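Local coordinates for protein N-acetyl-beta-D glucosaminidase (Rhizomucor miehei CAU432, PDB 4ZM6) that probably hydrolyses beta-N-acetylglucosaminides through its glycoside hydrolase family 3 part and acetylates glucosamine through a GCN5-related, acetyl-CoA-binding region, at residues A[723-728]-A[738-743]; A[749-754]-A[766-771]. All blocks are in the same frame, centred on the assembly; numbering follows the deposited sequence.

Interaction 1: residues A[723-728]-A[738-743]; sequences ELYAFQ and TYQHHV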
ATOM      1  N   GLU A 723      -4.356   1.621  44.529  1.00 52.36           N
ATOM      2  CA  GLU A 723      -3.267   1.333  45.457  1.00 51.39           C
ATOM      3  C   GLU A 723      -2.256   0.370  44.849  1.00 49.75           C
ATOM      4  O   GLU A 723      -1.068   0.464  45.127  1.00 50.29           O
ATOM      5  CB  GLU A 723      -3.810   0.735  46.755  1.00 52.39           C
ATOM      6  CG  GLU A 723      -4.829   1.610  47.471  1.00 51.99           C
ATOM      7  CD  GLU A 723      -5.262   1.008  48.784  1.00 50.36           C
ATOM      8  OE1 GLU A 723      -4.389   0.833  49.658  1.00 51.40           O
ATOM      9  OE2 GLU A 723      -6.461   0.698  48.937  1.00 49.64           O
ATOM     10  N   LEU A 724      -2.743  -0.566  44.040  1.00 49.65           N
ATOM     11  CA  LEU A 724      -1.881  -1.512  43.333  1.00 47.84           C
ATOM     12  C   LEU A 724      -1.152  -0.814  42.186  1.00 48.17           C
ATOM     13  O   LEU A 724       0.033  -1.058  41.965  1.00 47.89           O
ATOM     14  CB  LEU A 724      -2.704  -2.689  42.804  1.00 46.46           C
ATOM     15  CG  LEU A 724      -1.960  -3.806  42.070  1.00 46.57           C
ATOM     16  CD1 LEU A 724      -0.738  -4.280  42.840  1.00 46.74           C
ATOM     17  CD2 LEU A 724      -2.904  -4.969  41.799  1.00 46.98           C
ATOM     18  N   TYR A 725      -1.857   0.054  41.459  1.00 47.24           N
ATOM     19  CA  TYR A 725      -1.232   0.834  40.392  1.00 45.50           C
ATOM     20  C   TYR A 725      -0.193   1.812  40.964  1.00 47.62           C
ATOM     21  O   TYR A 725       0.922   1.911  40.450  1.00 52.42           O
ATOM     22  CB  TYR A 725      -2.279   1.582  39.555  1.00 42.20           C
ATOM     23  CG  TYR A 725      -3.226   0.707  38.733  1.00 39.89           C
ATOM     24  CD1 TYR A 725      -3.053  -0.676  38.632  1.00 38.32           C
ATOM     25  CD2 TYR A 725      -4.281   1.285  38.022  1.00 38.50           C
ATOM     26  CE1 TYR A 725      -3.915  -1.448  37.867  1.00 37.95           C
ATOM     27  CE2 TYR A 725      -5.147   0.516  37.261  1.00 37.51           C
ATOM     28  CZ  TYR A 725      -4.960  -0.849  37.185  1.00 37.93           C
ATOM     29  OH  TYR A 725      -5.823  -1.615  36.433  1.00 37.78           O
ATOM     30  N   ALA A 726      -0.547   2.513  42.035  1.00 47.59           N
ATOM     31  CA  ALA A 726       0.396   3.403  42.720  1.00 46.93           C
ATOM     32  C   ALA A 726       1.673   2.663  43.109  1.00 46.96           C
ATOM     33  O   ALA A 726       2.776   3.190  42.956  1.00 47.87           O
ATOM     34  CB  ALA A 726      -0.250   4.004  43.956  1.00 47.08           C
ATOM     35  N   PHE A 727       1.509   1.444  43.611  1.00 46.91           N
ATOM     36  CA  PHE A 727       2.632   0.594  43.979  1.00 47.35           C
ATOM     37  C   PHE A 727       3.513   0.304  42.770  1.00 49.93           C
ATOM     38  O   PHE A 727       4.709   0.585  42.789  1.00 52.03           O
ATOM     39  CB  PHE A 727       2.120  -0.708  44.577  1.00 46.24           C
ATOM     40  CG  PHE A 727       3.197  -1.686  44.920  1.00 46.89           C
ATOM     41  CD1 PHE A 727       3.901  -1.570  46.105  1.00 46.85           C
ATOM     42  CD2 PHE A 727       3.491  -2.742  44.069  1.00 48.32           C
ATOM     43  CE1 PHE A 727       4.886  -2.481  46.431  1.00 48.28           C
ATOM     44  CE2 PHE A 727       4.475  -3.662  44.390  1.00 48.75           C
ATOM     45  CZ  PHE A 727       5.177  -3.530  45.573  1.00 48.84           C
ATOM     46  N   GLN A 728       2.911  -0.236  41.717  1.00 52.13           N
ATOM     47  CA  GLN A 728       3.642  -0.564  40.486  1.00 53.78           C
ATOM     48  C   GLN A 728       4.332   0.664  39.873  1.00 55.11           C
ATOM     49  O   GLN A 728       5.468   0.575  39.408  1.00 53.87           O
ATOM     50  CB  GLN A 728       2.706  -1.210  39.454  1.00 53.16           C
ATOM     51  CG  GLN A 728       2.178  -2.579  39.855  1.00 52.60           C
ATOM     52  CD  GLN A 728       3.269  -3.624  39.922  1.00 52.78           C
ATOM     53  OE1 GLN A 728       3.993  -3.832  38.957  1.00 52.53           O
ATOM     54  NE2 GLN A 728       3.388  -4.292  41.063  1.00 53.18           N
ATOM     55  N   THR A 738       0.877  -4.902  32.696  1.00 48.82           N
ATOM     56  CA  THR A 738       0.477  -6.296  32.863  1.00 48.91           C
ATOM     57  C   THR A 738      -0.632  -6.429  33.909  1.00 50.81           C
ATOM     58  O   THR A 738      -1.591  -7.185  33.724  1.00 51.14           O
ATOM     59  CB  THR A 738       1.672  -7.167  33.271  1.00 46.99           C
ATOM     60  OG1 THR A 738       2.681  -7.063  32.269  1.00 47.36           O
ATOM     61  CG2 THR A 738       1.267  -8.626  33.404  1.00 47.71           C
ATOM     62  N   TYR A 739      -0.486  -5.701  35.012  1.00 51.47           N
ATOM     63  CA  TYR A 739      -1.521  -5.634  36.034  1.00 50.66           C
ATOM     64  C   TYR A 739      -2.778  -4.994  35.442  1.00 49.53           C
ATOM     65  O   TYR A 739      -3.883  -5.503  35.632  1.00 50.46           O
ATOM     66  CB  TYR A 739      -1.025  -4.848  37.256  1.00 51.40           C
ATOM     67  CG  TYR A 739      -0.123  -5.643  38.190  1.00 52.66           C
ATOM     68  CD1 TYR A 739       1.255  -5.716  37.986  1.00 53.54           C
ATOM     69  CD2 TYR A 739      -0.653  -6.311  39.285  1.00 53.84           C
ATOM     70  CE1 TYR A 739       2.071  -6.438  38.848  1.00 53.61           C
ATOM     71  CE2 TYR A 739       0.149  -7.032  40.152  1.00 54.76           C
ATOM     72  CZ  TYR A 739       1.510  -7.093  39.937  1.00 55.30           C
ATOM     73  OH  TYR A 739       2.289  -7.821  40.815  1.00 55.23           O
ATOM     74  N   GLN A 740      -2.597  -3.903  34.702  1.00 47.91           N
ATOM     75  CA  GLN A 740      -3.706  -3.224  34.019  1.00 47.98           C
ATOM     76  C   GLN A 740      -4.437  -4.128  33.024  1.00 47.92           C
ATOM     77  O   GLN A 740      -5.657  -4.029  32.858  1.00 48.35           O
ATOM     78  CB  GLN A 740      -3.204  -1.981  33.281  1.00 47.49           C
ATOM     79  CG  GLN A 740      -2.889  -0.807  34.193  1.00 49.11           C
ATOM     80  CD  GLN A 740      -2.326   0.384  33.444  1.00 49.38           C
ATOM     81  OE1 GLN A 740      -1.736   0.232  32.377  1.00 51.17           O
ATOM     82  NE2 GLN A 740      -2.499   1.578  34.004  1.00 49.04           N
ATOM     83  N   HIS A 741      -3.688  -4.993  32.352  1.00 46.70           N
ATOM     84  CA  HIS A 741      -4.262  -5.872  31.344  1.00 46.40           C
ATOM     85  C   HIS A 741      -5.222  -6.868  32.001  1.00 48.35           C
ATOM     86  O   HIS A 741      -6.328  -7.096  31.504  1.00 48.60           O
ATOM     87  CB  HIS A 741      -3.147  -6.577  30.571  1.00 43.44           C
ATOM     88  CG  HIS A 741      -3.602  -7.755  29.775  1.00 42.49           C
ATOM     89  ND1 HIS A 741      -3.901  -8.967  30.356  1.00 44.14           N
ATOM     90  CD2 HIS A 741      -3.781  -7.921  28.446  1.00 43.81           C
ATOM     91  CE1 HIS A 741      -4.253  -9.830  29.422  1.00 44.80           C
ATOM     92  NE2 HIS A 741      -4.187  -9.221  28.252  1.00 45.58           N
ATOM     93  N   HIS A 742      -4.791  -7.439  33.125  1.00 49.37           N
ATOM     94  CA  HIS A 742      -5.615  -8.381  33.884  1.00 50.61           C
ATOM     95  C   HIS A 742      -6.854  -7.696  34.476  1.00 50.84           C
ATOM     96  O   HIS A 742      -7.957  -8.239  34.418  1.00 49.73           O
ATOM     97  CB  HIS A 742      -4.802  -9.045  34.996  1.00 51.27           C
ATOM     98  CG  HIS A 742      -3.538  -9.693  34.520  1.00 53.47           C
ATOM     99  ND1 HIS A 742      -3.426 -10.294  33.285  1.00 54.22           N
ATOM    100  CD2 HIS A 742      -2.334  -9.848  35.121  1.00 53.57           C
ATOM    101  CE1 HIS A 742      -2.209 -10.783  33.140  1.00 53.84           C
ATOM    102  NE2 HIS A 742      -1.526 -10.528  34.241  1.00 54.61           N
ATOM    103  N   VAL A 743      -6.679  -6.500  35.030  1.00 49.40           N
ATOM    104  CA  VAL A 743      -7.810  -5.752  35.570  1.00 48.82           C
ATOM    105  C   VAL A 743      -8.880  -5.523  34.503  1.00 47.67           C
ATOM    106  O   VAL A 743     -10.071  -5.591  34.810  1.00 46.97           O
ATOM    107  CB  VAL A 743      -7.367  -4.409  36.194  1.00 49.54           C
ATOM    108  CG1 VAL A 743      -8.554  -3.479  36.413  1.00 49.61           C
ATOM    109  CG2 VAL A 743      -6.649  -4.664  37.510  1.00 50.22           C
TER

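Interaction 2: residues A[749-754]-A[766-771]; sequences QDLIVA and SLILNT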
ATOM      1  N   GLN A 749      -9.061 -11.796  41.366  1.00 45.96           N
ATOM      2  CA  GLN A 749      -8.725 -12.884  42.284  1.00 47.54           C
ATOM      3  C   GLN A 749      -7.287 -13.361  42.127  1.00 47.25           C
ATOM      4  O   GLN A 749      -6.772 -14.064  42.991  1.00 48.43           O
ATOM      5  CB  GLN A 749      -9.723 -14.054  42.168  1.00 50.29           C
ATOM      6  CG  GLN A 749      -9.426 -15.118  41.114  1.00 52.17           C
ATOM      7  CD  GLN A 749      -9.625 -14.622  39.703  1.00 53.28           C
ATOM      8  OE1 GLN A 749      -9.710 -13.419  39.468  1.00 55.01           O
ATOM      9  NE2 GLN A 749      -9.697 -15.546  38.750  1.00 53.71           N
ATOM     10  N   ASP A 750      -6.644 -12.978  41.027  1.00 47.12           N
ATOM     11  CA  ASP A 750      -5.249 -13.319  40.778  1.00 45.85           C
ATOM     12  C   ASP A 750      -4.272 -12.231  41.250  1.00 44.34           C
ATOM     13  O   ASP A 750      -3.068 -12.470  41.327  1.00 45.29           O
ATOM     14  CB  ASP A 750      -5.045 -13.594  39.283  1.00 47.12           C
ATOM     15  CG  ASP A 750      -5.643 -14.928  38.838  1.00 49.20           C
ATOM     16  OD1 ASP A 750      -5.889 -15.796  39.707  1.00 49.49           O
ATOM     17  OD2 ASP A 750      -5.866 -15.110  37.615  1.00 48.53           O
ATOM     18  N   LEU A 751      -4.775 -11.045  41.571  1.00 42.43           N
ATOM     19  CA  LEU A 751      -3.910  -9.949  41.984  1.00 42.86           C
ATOM     20  C   LEU A 751      -3.796  -9.936  43.500  1.00 44.17           C
ATOM     21  O   LEU A 751      -4.674  -9.429  44.200  1.00 42.78           O
ATOM     22  CB  LEU A 751      -4.442  -8.612  41.466  1.00 43.44           C
ATOM     23  CG  LEU A 751      -4.854  -8.607  39.990  1.00 43.56           C
ATOM     24  CD1 LEU A 751      -5.238  -7.201  39.559  1.00 44.83           C
ATOM     25  CD2 LEU A 751      -3.753  -9.164  39.102  1.00 43.10           C
ATOM     26  N   ILE A 752      -2.708 -10.520  43.992  1.00 46.60           N
ATOM     27  CA  ILE A 752      -2.437 -10.618  45.418  1.00 47.88           C
ATOM     28  C   ILE A 752      -1.491  -9.510  45.844  1.00 47.81           C
ATOM     29  O   ILE A 752      -0.545  -9.184  45.138  1.00 47.88           O
ATOM     30  CB  ILE A 752      -1.785 -11.970  45.766  1.00 49.69           C
ATOM     31  CG1 ILE A 752      -2.644 -13.124  45.247  1.00 51.43           C
ATOM     32  CG2 ILE A 752      -1.565 -12.098  47.268  1.00 50.48           C
ATOM     33  CD1 ILE A 752      -4.088 -13.075  45.710  1.00 52.39           C
ATOM     34  N   VAL A 753      -1.755  -8.948  47.015  1.00 48.48           N
ATOM     35  CA  VAL A 753      -0.901  -7.933  47.592  1.00 49.82           C
ATOM     36  C   VAL A 753      -0.589  -8.304  49.028  1.00 50.26           C
ATOM     37  O   VAL A 753      -1.377  -8.991  49.679  1.00 48.49           O
ATOM     38  CB  VAL A 753      -1.564  -6.540  47.580  1.00 51.06           C
ATOM     39  CG1 VAL A 753      -1.647  -6.004  46.161  1.00 51.79           C
ATOM     40  CG2 VAL A 753      -2.945  -6.580  48.224  1.00 51.16           C
ATOM     41  N   ALA A 754       0.575  -7.859  49.498  1.00 50.90           N
ATOM     42  CA  ALA A 754       0.910  -7.877  50.913  1.00 50.13           C
ATOM     43  C   ALA A 754       0.621  -6.490  51.469  1.00 50.49           C
ATOM     44  O   ALA A 754       0.934  -5.490  50.819  1.00 50.06           O
ATOM     45  CB  ALA A 754       2.370  -8.237  51.112  1.00 49.18           C
ATOM     46  N   SER A 766       3.467  -7.224  46.022  1.00 47.08           N
ATOM     47  CA  SER A 766       2.401  -7.745  45.177  1.00 46.50           C
ATOM     48  C   SER A 766       2.906  -8.823  44.241  1.00 45.99           C
ATOM     49  O   SER A 766       4.101  -8.912  43.992  1.00 45.80           O
ATOM     50  CB  SER A 766       1.770  -6.618  44.350  1.00 46.43           C
ATOM     51  OG  SER A 766       2.400  -6.498  43.091  1.00 46.52           O
ATOM     52  N   LEU A 767       1.985  -9.638  43.730  1.00 47.51           N
ATOM     53  CA  LEU A 767       2.285 -10.559  42.631  1.00 48.42           C
ATOM     54  C   LEU A 767       1.022 -10.954  41.890  1.00 48.65           C
ATOM     55  O   LEU A 767      -0.082 -10.685  42.352  1.00 47.93           O
ATOM     56  CB  LEU A 767       3.028 -11.804  43.126  1.00 48.09           C
ATOM     57  CG  LEU A 767       2.290 -12.765  44.063  1.00 48.34           C
ATOM     58  CD1 LEU A 767       1.266 -13.614  43.324  1.00 48.77           C
ATOM     59  CD2 LEU A 767       3.289 -13.665  44.773  1.00 48.01           C
ATOM     60  N   ILE A 768       1.208 -11.606  40.742  1.00 50.03           N
ATOM     61  CA  ILE A 768       0.114 -12.000  39.859  1.00 49.12           C
ATOM     62  C   ILE A 768       0.016 -13.510  39.789  1.00 48.35           C
ATOM     63  O   ILE A 768       0.900 -14.163  39.239  1.00 46.97           O
ATOM     64  CB  ILE A 768       0.323 -11.468  38.423  1.00 50.39           C
ATOM     65  CG1 ILE A 768       0.236  -9.941  38.399  1.00 50.78           C
ATOM     66  CG2 ILE A 768      -0.719 -12.052  37.471  1.00 51.37           C
ATOM     67  CD1 ILE A 768       0.760  -9.331  37.117  1.00 51.66           C
ATOM     68  N   LEU A 769      -1.068 -14.054  40.336  1.00 48.75           N
ATOM     69  CA  LEU A 769      -1.366 -15.476  40.214  1.00 48.15           C
ATOM     70  C   LEU A 769      -1.968 -15.781  38.854  1.00 47.61           C
ATOM     71  O   LEU A 769      -2.415 -14.884  38.130  1.00 44.75           O
ATOM     72  CB  LEU A 769      -2.367 -15.928  41.281  1.00 49.05           C
ATOM     73  CG  LEU A 769      -1.912 -16.000  42.734  1.00 50.18           C
ATOM     74  CD1 LEU A 769      -3.106 -16.285  43.631  1.00 50.53           C
ATOM     75  CD2 LEU A 769      -0.845 -17.067  42.906  1.00 51.03           C
ATOM     76  N   ASN A 770      -1.969 -17.066  38.523  1.00 47.07           N
ATOM     77  CA  ASN A 770      -2.753 -17.584  37.420  1.00 46.74           C
ATOM     78  C   ASN A 770      -3.064 -19.047  37.701  1.00 46.37           C
ATOM     79  O   ASN A 770      -2.272 -19.735  38.351  1.00 45.37           O
ATOM     80  CB  ASN A 770      -2.001 -17.426  36.095  1.00 47.80           C
ATOM     81  CG  ASN A 770      -0.919 -18.470  35.904  1.00 47.31           C
ATOM     82  OD1 ASN A 770       0.251 -18.212  36.168  1.00 50.02           O
ATOM     83  ND2 ASN A 770      -1.307 -19.660  35.454  1.00 46.97           N
ATOM     84  N   THR A 771      -4.213 -19.513  37.224  1.00 45.33           N
ATOM     85  CA  THR A 771      -4.594 -20.908  37.393  1.00 46.10           C
ATOM     86  C   THR A 771      -5.472 -21.354  36.233  1.00 46.95           C
ATOM     87  O   THR A 771      -6.455 -20.693  35.898  1.00 47.25           O
ATOM     88  CB  THR A 771      -5.365 -21.134  38.707  1.00 46.23           C
ATOM     89  OG1 THR A 771      -4.574 -20.700  39.821  1.00 46.53           O
ATOM     90  CG2 THR A 771      -5.712 -22.606  38.882  1.00 46.45           C
TER

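Interaction 1: residues A[723-728]-A[738-743]
The phenol ring of Tyr739 fits against two residues of the facing helix, Leu724 at its CD2/CE2 flank and Gln728 at its CD1/CE1 flank. The Leu724 and Tyr739 side chains cross at about a right angle, with CD2 of the leucine 3.6 Å from CD2 of Tyr739; the branched end gives apolar bulk without a polar atom to satisfy. Gln728 works differently. Its CG sits over one ring face in a CH-pi contact, 4.2 Å from the Tyr739 ring centroid, and a bend about CB-CG (chi2 -66°) brings the amide above the CD1/CE1 rim. The amide plane is 33° from that of the ring and overhangs its CE1 side. Glutamine suits the place because its flexible chain can lay CG on an aromatic face and leave the amide to rest at the rim. The hydroxyl of Tyr739 passes beyond this pairing to hydrogen-bond with Ser766 and with the carbonyl oxygen of Cys799.

Nearer the outer side of the domain, Tyr725 spans the gap between the helices. Gln740, extended beyond CG, lays that carbon over one face of the tyrosine ring, 4.0 Å from the Tyr725 ring centroid, again as CH-pi packing. Val743 and Tyr725 reach toward each other from opposite directions, so that the valine's branch meets the hydroxyl end, with CG2 of Val743 4.2 Å from CZ of Tyr725.

Long side chains bridge the gap, since the axes of these segments come no closer than 10.8 Å; they run at 160° to each other, nearly antiparallel. Segments 723-728 and 738-743 thus form a helical hairpin joined by a short connection, the pair of helices that follows the first strand in the GCN5-related N-acetyltransferase fold.

Interaction 2: residues A[749-754]-A[766-771]
An antiparallel beta hairpin, made by strands 751-756 and 763-771, holds this contact in the central sheet of an N-acetyltransferase-type domain. The strand segments run at 156° to each other, with axes 4.8 Å apart. Ile752 and Leu767 form the hydrogen-bonded pair: Ile752 N donates to Leu767 O over 3.1 Å, and Leu767 N returns a bond of 2.9 Å to Ile752 O. Leu751 with Ile768 and Val753 with Ser766 are the non-hydrogen-bonded pairs to either side, and their side chains share the face on which helices 721-731 and 736-745 pack. Leu751 and Ile768 lie alongside each other, pointing the same way, with Leu751 CD2 4.1 Å from Ile768 CG1; such branched apolar residues suit a face buried beneath helices. Val753 CG1 packs 3.9 Å from Ser766 CB, and serine suits its position because its hydroxyl can bond to Tyr739 OH under the helices.

On the other face, Ile752 places CG1 beside its backbone N (chi1 -54°), and this carbon reaches Leu769 CD1 at 3.6 Å. Asp750 is buried, yet its carboxylate is well supplied with partners: OD2 meets Arg779 in a salt bridge and Ser775 OG in a hydrogen bond, while OD1 pairs with Arg826 in a second salt bridge. These charges would be expected to favour its ionised form. Its backbone extends the pairing as well, with Leu769 N donating to Asp750 O across 2.7 Å.

Interaction 1 lies directly on the sheet that interaction 2 helps to build, their centres about 11 Å apart, and helix 736-745 is followed in the chain by strand 751-756. The two meet at Tyr739, whose OH is 2.6 Å from Ser766 OG, a probable hydrogen bond, while Ile768 lies under the ring face opposite Gln728, with CG1 3.4 Å from CE2 of Tyr739. Leu724 adds apolar contacts to Leu751 and Val753. Together they join the helical layer to the central sheet of the C-terminal acetyltransferase-type domain. Both lie away from the annotated acetyl-CoA site, whose residues fall between Arg520 and Lys676, earlier in the chain.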